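Local coordinates for ABC transporter periplasmic substrate-binding protein (Desulfovibrio alaskensis, PDB 5MY5) that binds tungstate selectively in the periplasm and probably hands it to an ABC transporter for uptake into the cell, at residues C74-L79 and I227-A232; V27-T32 and E56-A61; Q174-T179 and M191-T196; T196-E201 and K262-A267; L102-F107 and F221-A226. The protein carries 2 engineered substitutions. All blocks are in the same frame, centred on the assembly; numbering follows the deposited sequence.

Contact 1: C74-L79 and I227-A232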
# COMPACT_ATOMS: atom_id res chain seq x y z
N CYS A 74 3.52 4.22 23.15
CA CYS A 74 3.27 2.97 23.86
C CYS A 74 1.80 2.60 23.85
O CYS A 74 1.33 1.86 24.75
CB CYS A 74 3.86 2.98 25.28
SG CYS A 74 5.65 3.29 25.33
N ASP A 75 1.04 3.12 22.90
CA ASP A 75 -0.39 2.89 22.83
C ASP A 75 -0.73 1.42 22.42
O ASP A 75 -1.87 0.92 22.55
CB ASP A 75 -1.11 3.84 21.86
CG ASP A 75 -1.12 5.27 22.28
OD1 ASP A 75 -1.35 5.49 23.47
OD2 ASP A 75 -1.07 6.19 21.40
N VAL A 76 0.19 0.82 21.66
CA VAL A 76 0.01 -0.46 20.98
C VAL A 76 1.23 -1.35 21.14
O VAL A 76 2.34 -0.91 21.48
CB VAL A 76 -0.32 -0.26 19.46
CG1 VAL A 76 -1.60 0.48 19.23
CG2 VAL A 76 0.86 0.37 18.71
N ASP A 77 1.04 -2.64 20.92
CA ASP A 77 2.04 -3.63 21.00
C ASP A 77 2.84 -3.91 19.70
O ASP A 77 3.94 -4.47 19.72
CB ASP A 77 1.39 -4.95 21.42
CG ASP A 77 0.56 -4.81 22.70
OD1 ASP A 77 1.14 -4.36 23.75
OD2 ASP A 77 -0.66 -5.10 22.71
N ILE A 78 2.21 -3.59 18.58
CA ILE A 78 2.78 -3.95 17.24
C ILE A 78 2.24 -3.01 16.19
O ILE A 78 1.14 -2.52 16.29
CB ILE A 78 2.41 -5.43 16.92
CG1 ILE A 78 3.23 -5.92 15.77
CG2 ILE A 78 0.93 -5.60 16.75
CD1 ILE A 78 3.08 -7.42 15.56
N LEU A 79 3.07 -2.80 15.20
CA LEU A 79 2.71 -2.04 14.03
C LEU A 79 2.60 -3.03 12.84
O LEU A 79 3.43 -3.91 12.68
CB LEU A 79 3.82 -1.02 13.66
CG LEU A 79 4.17 0.01 14.68
CD1 LEU A 79 5.11 1.07 14.07
CD2 LEU A 79 3.01 0.65 15.37
N ILE A 227 6.18 -4.81 13.00
CA ILE A 227 7.25 -4.34 13.93
C ILE A 227 6.69 -4.36 15.33
O ILE A 227 5.87 -3.53 15.72
CB ILE A 227 7.61 -2.86 13.59
CG1 ILE A 227 8.04 -2.71 12.14
CG2 ILE A 227 8.77 -2.45 14.49
CD1 ILE A 227 8.10 -1.26 11.62
N PRO A 228 7.18 -5.31 16.16
CA PRO A 228 6.88 -5.29 17.59
C PRO A 228 7.41 -3.99 18.24
O PRO A 228 8.55 -3.62 17.95
CB PRO A 228 7.61 -6.53 18.12
CG PRO A 228 7.66 -7.47 16.94
CD PRO A 228 7.94 -6.49 15.77
N VAL A 229 6.60 -3.43 19.08
CA VAL A 229 7.05 -2.23 19.88
C VAL A 229 8.06 -2.78 20.89
O VAL A 229 7.94 -3.83 21.43
CB VAL A 229 5.85 -1.56 20.48
CG1 VAL A 229 6.24 -0.46 21.52
CG2 VAL A 229 4.99 -0.92 19.43
N ASN A 230 9.13 -2.03 21.11
CA ASN A 230 10.30 -2.48 21.90
C ASN A 230 10.05 -2.31 23.39
O ASN A 230 9.74 -1.22 23.84
CB ASN A 230 11.51 -1.66 21.47
CG ASN A 230 12.78 -2.27 21.96
OD1 ASN A 230 12.83 -2.90 22.99
ND2 ASN A 230 13.83 -2.08 21.18
N PRO A 231 10.12 -3.40 24.17
CA PRO A 231 9.91 -3.34 25.63
C PRO A 231 10.91 -2.43 26.39
O PRO A 231 10.60 -1.92 27.47
CB PRO A 231 10.06 -4.81 26.08
CG PRO A 231 10.05 -5.59 24.86
CD PRO A 231 10.35 -4.77 23.69
N ALA A 232 12.01 -2.15 25.77
CA ALA A 232 12.95 -1.15 26.33
C ALA A 232 12.42 0.24 26.29
O ALA A 232 12.81 1.08 27.13
CB ALA A 232 14.25 -1.24 25.60
O HOH W 1 5.94 -5.80 21.34
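Val-229 directs its side chain toward Val-76 and Asp-77, and the CG2 methyl does the closest touching. Val-229 CG2 lies 3.4 Å from Val-76 O and 4.4 Å from Val-76 CG2, meeting a carbonyl oxygen and a methyl together. The chi1 angle of 170° accounts for this, because it sets CG2 opposite the carbonyl carbon, on the side of segment 74-79. Further along, Leu-79 and Ile-227 form a hydrogen-bonded antiparallel pair. Their side chains share one face of the sheet, with Leu-79 CB 4.2 Å from Ile-227 CB, and both touch Phe-90 of helix 84-92. Ile-78 and Pro-228 occupy the other face, against helix 239-250. Here Ile-78 CG1 stands beside the peptide joining the two partner residues, 3.6 Å from Ile-227 O and 4.0 Å from Pro-228 N. Backbone bonds fix the register: Leu-79 and Ile-227 exchange two, and Val-229 N reaches Asp-77 O at 2.9 Å and 172°. The Asp-77 carboxylate points away from segment 227-232, OD2 accepting from Met-29 N and OD1 from Lys-238 N. A disulfide ties Cys-74, at the end of helix 64-72, to Cys-234, which also packs on Val-229. Pro-228 sits at the non-hydrogen-bonded position, where its missing N-H costs this pairing nothing. One water donates to both Asp-77 O and Val-229 O, continuing the backbone bonding where direct strand pairing stops in this buried contact.

Contact 2: V27-T32 and E56-A61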
# COMPACT_ATOMS: atom_id res chain seq x y z
N VAL A 27 -5.19 -10.14 24.59
CA VAL A 27 -5.50 -9.17 23.59
C VAL A 27 -4.23 -8.50 23.13
O VAL A 27 -3.42 -8.00 23.91
CB VAL A 27 -6.41 -8.10 24.15
CG1 VAL A 27 -6.82 -7.13 23.06
CG2 VAL A 27 -7.71 -8.75 24.72
N LEU A 28 -4.05 -8.49 21.82
CA LEU A 28 -2.93 -7.85 21.17
C LEU A 28 -3.46 -6.61 20.49
O LEU A 28 -4.39 -6.68 19.67
CB LEU A 28 -2.34 -8.84 20.13
CG LEU A 28 -1.19 -8.28 19.20
CD1 LEU A 28 0.05 -7.78 19.93
CD2 LEU A 28 -0.82 -9.35 18.20
N MET A 29 -2.79 -5.49 20.74
CA MET A 29 -3.21 -4.20 20.17
C MET A 29 -2.26 -3.75 19.09
O MET A 29 -1.08 -3.67 19.30
CB MET A 29 -3.18 -3.09 21.23
CG MET A 29 -4.03 -3.28 22.47
SD MET A 29 -5.75 -3.76 22.16
CE MET A 29 -6.37 -2.21 21.61
N MET A 30 -2.84 -3.41 17.96
CA MET A 30 -2.08 -3.10 16.74
C MET A 30 -2.46 -1.72 16.24
O MET A 30 -3.57 -1.35 16.28
CB MET A 30 -2.38 -4.11 15.65
CG MET A 30 -1.98 -3.73 14.24
SD MET A 30 -2.43 -4.97 12.99
CE MET A 30 -1.30 -6.21 13.39
N ALA A 31 -1.45 -1.06 15.70
CA ALA A 31 -1.69 0.07 14.87
C ALA A 31 -1.34 -0.25 13.48
O ALA A 31 -0.26 -0.80 13.18
CB ALA A 31 -0.85 1.25 15.33
N THR A 32 -2.24 0.10 12.56
CA THR A 32 -2.01 -0.07 11.11
C THR A 32 -2.59 1.10 10.31
O THR A 32 -2.94 2.09 10.94
CB THR A 32 -2.62 -1.40 10.71
OG1 THR A 32 -2.23 -1.80 9.38
CG2 THR A 32 -4.16 -1.42 10.74
N GLU A 56 -6.80 -12.53 20.84
CA GLU A 56 -7.66 -11.59 20.16
C GLU A 56 -6.83 -10.39 19.60
O GLU A 56 -6.04 -9.83 20.35
CB GLU A 56 -8.75 -11.03 21.12
CG GLU A 56 -9.70 -10.03 20.42
CD GLU A 56 -10.69 -9.32 21.36
OE1 GLU A 56 -10.65 -9.53 22.57
OE2 GLU A 56 -11.38 -8.41 20.86
N LEU A 57 -6.98 -10.10 18.31
CA LEU A 57 -6.28 -8.95 17.67
C LEU A 57 -7.26 -7.82 17.52
O LEU A 57 -8.29 -7.95 16.89
CB LEU A 57 -5.75 -9.33 16.29
CG LEU A 57 -5.06 -8.24 15.48
CD1 LEU A 57 -3.72 -7.82 16.08
CD2 LEU A 57 -4.86 -8.63 14.00
N ARG A 58 -6.88 -6.65 18.05
CA ARG A 58 -7.63 -5.41 17.92
C ARG A 58 -6.74 -4.46 17.18
O ARG A 58 -5.55 -4.34 17.49
CB ARG A 58 -8.09 -4.85 19.24
CG ARG A 58 -9.11 -5.69 19.98
CD ARG A 58 -9.45 -5.04 21.31
NE ARG A 58 -10.20 -5.96 22.18
CZ ARG A 58 -10.31 -5.77 23.49
NH1 ARG A 58 -9.77 -4.70 24.10
NH2 ARG A 58 -10.93 -6.69 24.23
N TRP A 59 -7.29 -3.71 16.25
CA TRP A 59 -6.44 -2.79 15.52
C TRP A 59 -7.10 -1.44 15.37
O TRP A 59 -8.29 -1.36 15.35
CB TRP A 59 -5.98 -3.31 14.16
CG TRP A 59 -7.01 -3.57 13.14
CD1 TRP A 59 -7.39 -2.75 12.12
CD2 TRP A 59 -7.79 -4.75 13.04
NE1 TRP A 59 -8.36 -3.36 11.37
CE2 TRP A 59 -8.64 -4.59 11.91
CE3 TRP A 59 -7.82 -5.97 13.74
CZ2 TRP A 59 -9.58 -5.56 11.53
CZ3 TRP A 59 -8.76 -6.94 13.37
CH2 TRP A 59 -9.60 -6.74 12.25
N THR A 60 -6.31 -0.40 15.28
CA THR A 60 -6.78 0.90 14.91
C THR A 60 -6.04 1.29 13.66
O THR A 60 -4.77 1.10 13.57
CB THR A 60 -6.42 1.86 16.03
OG1 THR A 60 -7.25 1.48 17.16
CG2 THR A 60 -6.75 3.28 15.70
N ALA A 61 -6.81 1.83 12.70
CA ALA A 61 -6.32 2.21 11.39
C ALA A 61 -6.26 3.71 11.22
O ALA A 61 -7.30 4.41 11.35
CB ALA A 61 -7.20 1.58 10.32
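A beta-alpha-beta crossover of the periplasmic binding protein fold brings Val-27 to Thr-32 alongside Glu-56 to Ala-61: two parallel neighbouring strands, joined in the chain by helices 34-39 and 41-53. The segment axes run 24° apart with a closest approach of 4.7 Å, and five backbone hydrogen bonds alternate between them, from Leu-28 N to Glu-56 O at one end to Thr-32 N to Thr-60 O at the other. On the face of Leu-28, Met-30, Leu-57 and Trp-59 the packing is apolar. Leu-28 and Leu-57 lie side by side, Leu-28 CD2 3.9 Å from Leu-57 CD1, and that same Leu-57 CD1 receives Met-30 CE at 4.0 Å. Phe-245 of helix 239-250 packs against these three side chains. Trp-59 takes the cramped chi1 of 63°, with CG between its backbone N and carbonyl carbon. Its ring swings away from the neighbouring strand toward helix 41-53, and NE1 bonds Asp-37. Thr-32 CG2 still reaches Trp-59 CD1 at 3.8 Å. The other face carries charge at its margin. Met-29 folds back so that SD comes 3.9 Å from Arg-58 CB. Within its own strand Arg-58 NE bridges to Glu-56 OE2 at 3.0 Å, in the guanidinium plane but 58° above the carboxylate plane; Arg-58 NH2 to Glu-56 OE1 is weak. Val-27 CG1 lies over one face of that guanidinium, toward its rim, 3.7 Å from Arg-58 NE.

Contact 3: Q174-T179 and M191-T196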
# COMPACT_ATOMS: atom_id res chain seq x y z
N GLN A 174 -7.53 15.34 -4.50
CA GLN A 174 -8.64 14.45 -4.05
C GLN A 174 -8.18 13.04 -3.83
O GLN A 174 -7.03 12.71 -4.12
CB GLN A 174 -9.76 14.48 -5.06
CG GLN A 174 -10.39 15.84 -5.27
CD GLN A 174 -11.45 15.84 -6.35
OE1 GLN A 174 -11.17 15.91 -7.56
NE2 GLN A 174 -12.74 15.79 -5.93
N GLY A 175 -9.05 12.18 -3.26
CA GLY A 175 -8.77 10.82 -3.07
C GLY A 175 -8.71 9.98 -4.32
O GLY A 175 -8.83 10.45 -5.47
N MET A 176 -8.47 8.71 -4.08
CA MET A 176 -8.12 7.83 -5.20
C MET A 176 -9.25 7.67 -6.19
O MET A 176 -9.03 7.79 -7.45
CB MET A 176 -7.59 6.48 -4.74
CG MET A 176 -6.84 5.71 -5.77
SD MET A 176 -5.24 6.40 -6.17
CE MET A 176 -5.65 7.23 -7.72
N LEU A 177 -10.47 7.37 -5.74
CA LEU A 177 -11.55 7.19 -6.69
C LEU A 177 -11.86 8.43 -7.49
O LEU A 177 -12.02 8.40 -8.75
CB LEU A 177 -12.82 6.69 -5.94
CG LEU A 177 -12.84 5.22 -5.59
CD1 LEU A 177 -14.07 4.96 -4.70
CD2 LEU A 177 -12.89 4.35 -6.87
N ARG A 178 -11.84 9.57 -6.86
CA ARG A 178 -12.07 10.82 -7.56
C ARG A 178 -10.97 11.05 -8.65
O ARG A 178 -11.25 11.57 -9.74
CB ARG A 178 -12.08 11.98 -6.63
CG ARG A 178 -13.35 12.10 -5.75
CD ARG A 178 -14.59 12.41 -6.58
NE ARG A 178 -15.65 12.82 -5.67
CZ ARG A 178 -16.89 13.23 -5.98
NH1 ARG A 178 -17.32 13.19 -7.22
NH2 ARG A 178 -17.71 13.62 -5.01
N THR A 179 -9.77 10.73 -8.31
CA THR A 179 -8.64 11.00 -9.20
C THR A 179 -8.75 10.08 -10.37
O THR A 179 -8.46 10.50 -11.51
CB THR A 179 -7.37 10.81 -8.39
OG1 THR A 179 -7.29 11.83 -7.37
CG2 THR A 179 -6.09 10.83 -9.22
N MET A 191 -1.64 6.86 -11.69
CA MET A 191 -1.14 5.77 -10.85
C MET A 191 -2.18 5.57 -9.72
O MET A 191 -2.60 6.55 -9.05
CB MET A 191 0.24 6.07 -10.27
CG MET A 191 0.85 4.92 -9.52
SD MET A 191 1.97 5.36 -8.20
CE MET A 191 0.78 5.89 -6.97
N THR A 192 -2.52 4.29 -9.50
CA THR A 192 -3.48 3.88 -8.43
C THR A 192 -3.02 2.69 -7.72
O THR A 192 -2.25 1.92 -8.24
CB THR A 192 -4.86 3.65 -9.01
OG1 THR A 192 -5.82 3.34 -7.98
CG2 THR A 192 -4.89 2.60 -10.03
N ASP A 193 -3.44 2.55 -6.44
CA ASP A 193 -3.24 1.21 -5.83
C ASP A 193 -4.19 0.25 -6.64
O ASP A 193 -5.23 0.65 -7.08
CB ASP A 193 -3.62 1.23 -4.32
CG ASP A 193 -5.03 1.66 -4.14
OD1 ASP A 193 -5.47 2.81 -4.42
OD2 ASP A 193 -5.80 0.78 -3.71
N ARG A 194 -3.73 -1.01 -6.68
CA ARG A 194 -4.54 -2.06 -7.36
C ARG A 194 -5.87 -2.26 -6.73
O ARG A 194 -6.86 -2.42 -7.48
CB ARG A 194 -3.83 -3.35 -7.43
CG ARG A 194 -4.52 -4.41 -8.34
CD ARG A 194 -3.71 -5.70 -8.31
NE ARG A 194 -2.37 -5.63 -8.92
CZ ARG A 194 -2.14 -5.80 -10.22
NH1 ARG A 194 -3.12 -6.00 -11.09
NH2 ARG A 194 -0.87 -5.72 -10.65
N GLY A 195 -5.96 -2.22 -5.42
CA GLY A 195 -7.24 -2.45 -4.73
C GLY A 195 -8.32 -1.50 -5.21
O GLY A 195 -9.43 -1.86 -5.56
N THR A 196 -8.01 -0.17 -5.23
CA THR A 196 -8.97 0.80 -5.67
C THR A 196 -9.31 0.57 -7.17
O THR A 196 -10.49 0.72 -7.50
CB THR A 196 -8.47 2.24 -5.46
OG1 THR A 196 -8.13 2.46 -4.06
CG2 THR A 196 -9.51 3.21 -5.82
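Met-176 makes the tight part of this contact, its chain bent so that successive atoms follow the 191-196 segment. Met-176 CG touches Thr-192 OG1 at 3.4 Å and Asp-193 OD1 at 3.5 Å. A chi1 of -162° carries CG toward that segment, and the later bends at chi2 and chi3 bring Met-176 CE round to within 3.4 Å of Met-191 O. The side chain crosses Thr-192 at about a right angle and passes Asp-193 in the reverse direction. The solvent side is slighter: exposed Leu-177 touches chiefly through CD2, 3.7 Å from Thr-196 CG2, a methyl that Met-176 CG also meets. The two segments meet by van der Waals packing. Thr-192, Asp-193 and Thr-196 bond among themselves, Thr-192 OG1 donating to Asp-193 O. Asp-193 OD2 accepts from Thr-196 N at 2.8 Å, and Asp-193 OD1 takes Thr-196 OG1 on its syn lone pair at 2.7 Å, so both oxygens are engaged. This is an aspartate N-cap, closing the start of helix 194-203 directly after strand 189-193.

Contact 4: T196-E201 and K262-A267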
# COMPACT_ATOMS: atom_id res chain seq x y z
N THR A 196 -8.01 -0.17 -5.23
CA THR A 196 -8.97 0.80 -5.67
C THR A 196 -9.31 0.57 -7.17
O THR A 196 -10.49 0.72 -7.50
CB THR A 196 -8.47 2.24 -5.46
OG1 THR A 196 -8.13 2.46 -4.06
CG2 THR A 196 -9.51 3.21 -5.82
N TYR A 197 -8.31 0.23 -8.00
CA TYR A 197 -8.61 -0.15 -9.36
C TYR A 197 -9.67 -1.30 -9.46
O TYR A 197 -10.64 -1.17 -10.21
CB TYR A 197 -7.42 -0.48 -10.21
CG TYR A 197 -7.85 -0.69 -11.62
CD1 TYR A 197 -8.24 0.40 -12.38
CD2 TYR A 197 -7.89 -1.99 -12.20
CE1 TYR A 197 -8.68 0.19 -13.70
CE2 TYR A 197 -8.38 -2.19 -13.46
CZ TYR A 197 -8.76 -1.12 -14.19
OH TYR A 197 -9.13 -1.32 -15.47
N ILE A 198 -9.38 -2.37 -8.74
CA ILE A 198 -10.32 -3.51 -8.70
C ILE A 198 -11.76 -3.01 -8.36
O ILE A 198 -12.77 -3.41 -9.01
CB ILE A 198 -9.78 -4.59 -7.76
CG1 ILE A 198 -8.57 -5.29 -8.33
CG2 ILE A 198 -10.95 -5.56 -7.40
CD1 ILE A 198 -7.83 -6.06 -7.29
N LYS A 199 -11.93 -2.17 -7.34
CA LYS A 199 -13.27 -1.70 -6.96
C LYS A 199 -13.85 -0.83 -8.06
O LYS A 199 -15.06 -0.94 -8.39
CB LYS A 199 -13.22 -0.94 -5.59
CG LYS A 199 -12.87 -1.90 -4.44
CD LYS A 199 -12.72 -1.23 -3.07
CE LYS A 199 -12.53 -2.31 -1.98
NZ LYS A 199 -11.91 -1.83 -0.66
N TYR A 200 -13.04 0.05 -8.63
CA TYR A 200 -13.52 0.90 -9.72
C TYR A 200 -13.95 0.05 -11.01
O TYR A 200 -14.99 0.30 -11.61
CB TYR A 200 -12.34 1.86 -10.12
CG TYR A 200 -12.45 2.51 -11.47
CD1 TYR A 200 -13.38 3.51 -11.65
CD2 TYR A 200 -11.62 2.15 -12.56
CE1 TYR A 200 -13.59 4.10 -12.90
CE2 TYR A 200 -11.75 2.79 -13.77
CZ TYR A 200 -12.71 3.75 -13.92
OH TYR A 200 -12.72 4.25 -15.22
N GLU A 201 -13.14 -0.92 -11.38
CA GLU A 201 -13.39 -1.79 -12.52
C GLU A 201 -14.75 -2.54 -12.29
O GLU A 201 -15.59 -2.61 -13.20
CB GLU A 201 -12.26 -2.81 -12.55
CG GLU A 201 -12.39 -3.87 -13.64
CD GLU A 201 -11.34 -4.94 -13.56
OE1 GLU A 201 -10.98 -5.45 -12.50
OE2 GLU A 201 -10.78 -5.28 -14.61
N LYS A 262 -8.57 -12.64 -1.73
CA LYS A 262 -9.18 -11.97 -2.92
C LYS A 262 -9.97 -10.80 -2.56
O LYS A 262 -10.73 -10.79 -1.59
CB LYS A 262 -10.21 -12.90 -3.62
CG LYS A 262 -9.70 -14.29 -3.91
CD LYS A 262 -8.84 -14.27 -5.11
CE LYS A 262 -8.23 -15.67 -5.32
NZ LYS A 262 -7.17 -15.55 -6.25
N LEU A 263 -9.87 -9.76 -3.38
CA LEU A 263 -10.77 -8.65 -3.36
C LEU A 263 -11.62 -8.68 -4.60
O LEU A 263 -11.07 -8.73 -5.69
CB LEU A 263 -9.90 -7.33 -3.33
CG LEU A 263 -10.74 -6.07 -3.32
CD1 LEU A 263 -11.56 -5.93 -2.05
CD2 LEU A 263 -9.94 -4.76 -3.58
N MET A 264 -12.94 -8.81 -4.42
CA MET A 264 -13.87 -9.00 -5.53
C MET A 264 -13.34 -10.05 -6.50
O MET A 264 -13.31 -9.88 -7.71
CB MET A 264 -14.18 -7.71 -6.23
CG MET A 264 -14.84 -6.78 -5.26
SD MET A 264 -15.12 -5.15 -5.92
CE MET A 264 -15.72 -4.45 -4.39
N GLY A 265 -12.85 -11.16 -5.96
CA GLY A 265 -12.38 -12.25 -6.76
C GLY A 265 -11.00 -12.22 -7.37
O GLY A 265 -10.55 -13.13 -8.07
N LYS A 266 -10.27 -11.14 -7.06
CA LYS A 266 -8.97 -10.90 -7.65
C LYS A 266 -7.86 -10.84 -6.61
O LYS A 266 -8.05 -10.35 -5.49
CB LYS A 266 -9.08 -9.57 -8.41
CG LYS A 266 -9.92 -9.75 -9.68
CD LYS A 266 -9.74 -8.76 -10.76
CE LYS A 266 -10.64 -9.05 -11.94
NZ LYS A 266 -10.29 -8.15 -13.07
N ALA A 267 -6.67 -11.23 -7.00
CA ALA A 267 -5.50 -11.28 -6.10
C ALA A 267 -5.06 -9.84 -5.73
O ALA A 267 -5.23 -8.91 -6.56
CB ALA A 267 -4.32 -11.95 -6.79
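Lys-266 and Glu-201 form a salt bridge, NZ to OE1 at 2.8 Å, with a weak second bond from NZ to Glu-201 OE2 at 3.3 Å. The ammonium approaches OE1 on its syn side, 34° out of the carboxylate plane. Both chains are extended and cross at about a right angle, meeting at their charged ends. Inward of the bridge lies Ile-198, whose two branches divide the work: CD1 meets Lys-266 CB at 3.9 Å, and CG2 packs against Leu-263 CD2 at 4.0 Å. Next along the helix, Lys-199 uses its methylenes, with CE 3.7 Å from Leu-263 CD1 and CG 3.8 Å from Met-264 CE. The partner segment is a tight hairpin, a type I' turn from Leu-263 to Lys-266 that presents these side chains to helix 194-203. The chemistry thus combines charge pairing at the outer side with apolar packing round buried Ile-198 and the Lys-199 methylenes; at this surface, solvent probably weakens the bridge.

Contact 5: L102-F107 and F221-A226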
# COMPACT_ATOMS: atom_id res chain seq x y z
N LEU A 102 6.52 -9.26 5.31
CA LEU A 102 5.40 -10.27 5.31
C LEU A 102 4.73 -10.47 3.94
O LEU A 102 4.58 -11.61 3.44
CB LEU A 102 4.39 -10.04 6.42
CG LEU A 102 4.91 -10.16 7.82
CD1 LEU A 102 3.87 -9.66 8.83
CD2 LEU A 102 5.25 -11.66 8.12
N MET A 103 4.38 -9.39 3.23
CA MET A 103 3.75 -9.41 1.96
C MET A 103 3.80 -8.03 1.32
O MET A 103 4.13 -7.09 2.00
CB MET A 103 2.30 -9.79 2.03
CG MET A 103 1.38 -8.93 2.79
SD MET A 103 1.45 -8.85 4.58
CE MET A 103 0.02 -7.87 4.86
N TYR A 104 3.49 -7.98 0.05
CA TYR A 104 3.28 -6.66 -0.57
C TYR A 104 2.00 -6.61 -1.37
O TYR A 104 1.64 -7.63 -1.97
CB TYR A 104 4.45 -6.25 -1.45
CG TYR A 104 4.84 -7.23 -2.60
CD1 TYR A 104 4.34 -7.05 -3.87
CD2 TYR A 104 5.78 -8.25 -2.42
CE1 TYR A 104 4.68 -7.87 -4.93
CE2 TYR A 104 6.19 -9.02 -3.51
CZ TYR A 104 5.59 -8.84 -4.74
OH TYR A 104 5.88 -9.61 -5.83
N ASN A 105 1.33 -5.48 -1.43
CA ASN A 105 0.39 -5.17 -2.50
C ASN A 105 1.13 -4.22 -3.48
O ASN A 105 2.35 -4.13 -3.43
CB ASN A 105 -0.99 -4.71 -2.02
CG ASN A 105 -0.94 -3.50 -1.08
OD1 ASN A 105 0.13 -2.97 -0.82
ND2 ASN A 105 -2.08 -3.10 -0.50
N ASP A 106 0.44 -3.80 -4.49
CA ASP A 106 1.14 -3.04 -5.49
C ASP A 106 0.31 -1.93 -6.07
O ASP A 106 -0.86 -1.82 -5.92
CB ASP A 106 1.72 -3.93 -6.59
CG ASP A 106 0.66 -4.59 -7.46
OD1 ASP A 106 -0.54 -4.69 -7.11
OD2 ASP A 106 1.04 -5.11 -8.56
N PHE A 107 1.03 -1.07 -6.79
CA PHE A 107 0.47 0.02 -7.54
C PHE A 107 0.53 -0.27 -9.02
O PHE A 107 1.39 -0.97 -9.41
CB PHE A 107 1.23 1.35 -7.21
CG PHE A 107 1.04 1.81 -5.78
CD1 PHE A 107 0.01 2.58 -5.44
CD2 PHE A 107 2.02 1.47 -4.82
CE1 PHE A 107 -0.16 3.01 -4.07
CE2 PHE A 107 1.90 1.93 -3.51
CZ PHE A 107 0.80 2.64 -3.16
N PHE A 221 5.94 -2.06 -5.98
CA PHE A 221 5.58 -2.84 -4.77
C PHE A 221 5.37 -2.00 -3.53
O PHE A 221 6.07 -1.01 -3.34
CB PHE A 221 6.64 -3.88 -4.46
CG PHE A 221 6.82 -4.96 -5.51
CD1 PHE A 221 6.00 -5.04 -6.66
CD2 PHE A 221 7.91 -5.86 -5.38
CE1 PHE A 221 6.20 -6.04 -7.62
CE2 PHE A 221 8.13 -6.82 -6.35
CZ PHE A 221 7.27 -6.90 -7.46
N ASN A 222 4.39 -2.38 -2.75
CA ASN A 222 4.07 -1.73 -1.49
C ASN A 222 4.35 -2.74 -0.40
O ASN A 222 3.41 -3.47 0.02
CB ASN A 222 2.66 -1.23 -1.52
CG ASN A 222 2.28 -0.34 -0.30
OD1 ASN A 222 3.07 0.50 0.11
ND2 ASN A 222 1.07 -0.54 0.27
N GLN A 223 5.57 -2.77 0.09
CA GLN A 223 6.06 -3.79 1.03
C GLN A 223 5.43 -3.51 2.44
O GLN A 223 5.61 -2.45 3.03
CB GLN A 223 7.54 -3.79 1.17
CG GLN A 223 8.06 -4.89 2.07
CD GLN A 223 7.77 -6.27 1.54
OE1 GLN A 223 8.14 -6.61 0.39
NE2 GLN A 223 7.15 -7.11 2.35
N TYR A 224 4.76 -4.56 3.00
CA TYR A 224 4.34 -4.57 4.38
C TYR A 224 5.33 -5.23 5.31
O TYR A 224 5.89 -6.33 4.94
CB TYR A 224 3.06 -5.36 4.54
CG TYR A 224 1.88 -4.57 4.26
CD1 TYR A 224 1.51 -4.29 2.96
CD2 TYR A 224 1.12 -4.06 5.29
CE1 TYR A 224 0.38 -3.51 2.68
CE2 TYR A 224 0.01 -3.29 5.05
CZ TYR A 224 -0.38 -3.01 3.73
OH TYR A 224 -1.49 -2.25 3.51
N SER A 225 5.50 -4.64 6.50
CA SER A 225 6.25 -5.26 7.58
C SER A 225 5.49 -5.17 8.89
O SER A 225 4.76 -4.20 9.13
CB SER A 225 7.59 -4.60 7.73
OG SER A 225 8.28 -4.71 6.50
N ALA A 226 5.75 -6.15 9.76
CA ALA A 226 5.32 -6.05 11.14
C ALA A 226 6.47 -5.63 11.99
O ALA A 226 7.65 -6.04 11.73
CB ALA A 226 4.76 -7.39 11.66
O HOH W 2 -1.84 -0.41 1.51
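Tyr-104 stacks on Phe-221 across two antiparallel strands. Tyr-104 CB lies 3.3 Å from Asn-222 O, with chi1 at 56° placing CG between backbone N and carbonyl carbon. Tyr-104 CD1 then sits 3.6 Å from Phe-221 CG, while Tyr-104 CD2 on the other flank comes 4.0 Å from Gln-223 OE1. CE1 rides over the centre of the Phe-221 ring, CZ meets Phe-221 CE2, and Tyr-104 OH ends 3.5 Å from Phe-221 CZ. The Tyr-104 and Phe-221 ring centroids are 4.0 Å apart and their planes 18° from parallel, a face-to-face stack. On the opposite side of the sheet, Asn-222 ND2 donates to Asn-105 OD1 at 2.8 Å, on a lone pair in the carbonyl plane; the two amides are nearly coplanar. Met-103 CE makes a CH-pi contact over the Tyr-224 ring face, its SD lying obliquely in a Met-aromatic contact, and Tyr-224 OH bonds Thr-36. Strand 100-112 runs between 221-228 and 266-271, Tyr-104 bonding Thr-270 through its backbone; Leu-102 meets helix 239-250 and Phe-107 helix 146-155.

From the N terminus, contact 2 closes first, a short crossover finished before any other contact opens. Contact 1 opens at 74-79, next to strand 27-33, and closes only at 227-232. Within that long loop, contact 5 spans 102-107 to 221-226, and contact 3 closes a smaller loop within contact 5. Contact 4 starts at Thr-196, the residue where contact 3 ends, but closes at 262-267, crossing both contact 5 and contact 1. In the strand order 56-62, 27-33, 78-81, 221-228, 100-112, contacts 2, 1 and 5 supply three of four pairings; contacts 1 and 2 touch at the fourth. Contact 3 joins through strand 189-193, Arg-194 bridging to Asp-106. Contact 4 ties helix 194-203 to the hairpin leading into strand 266-271.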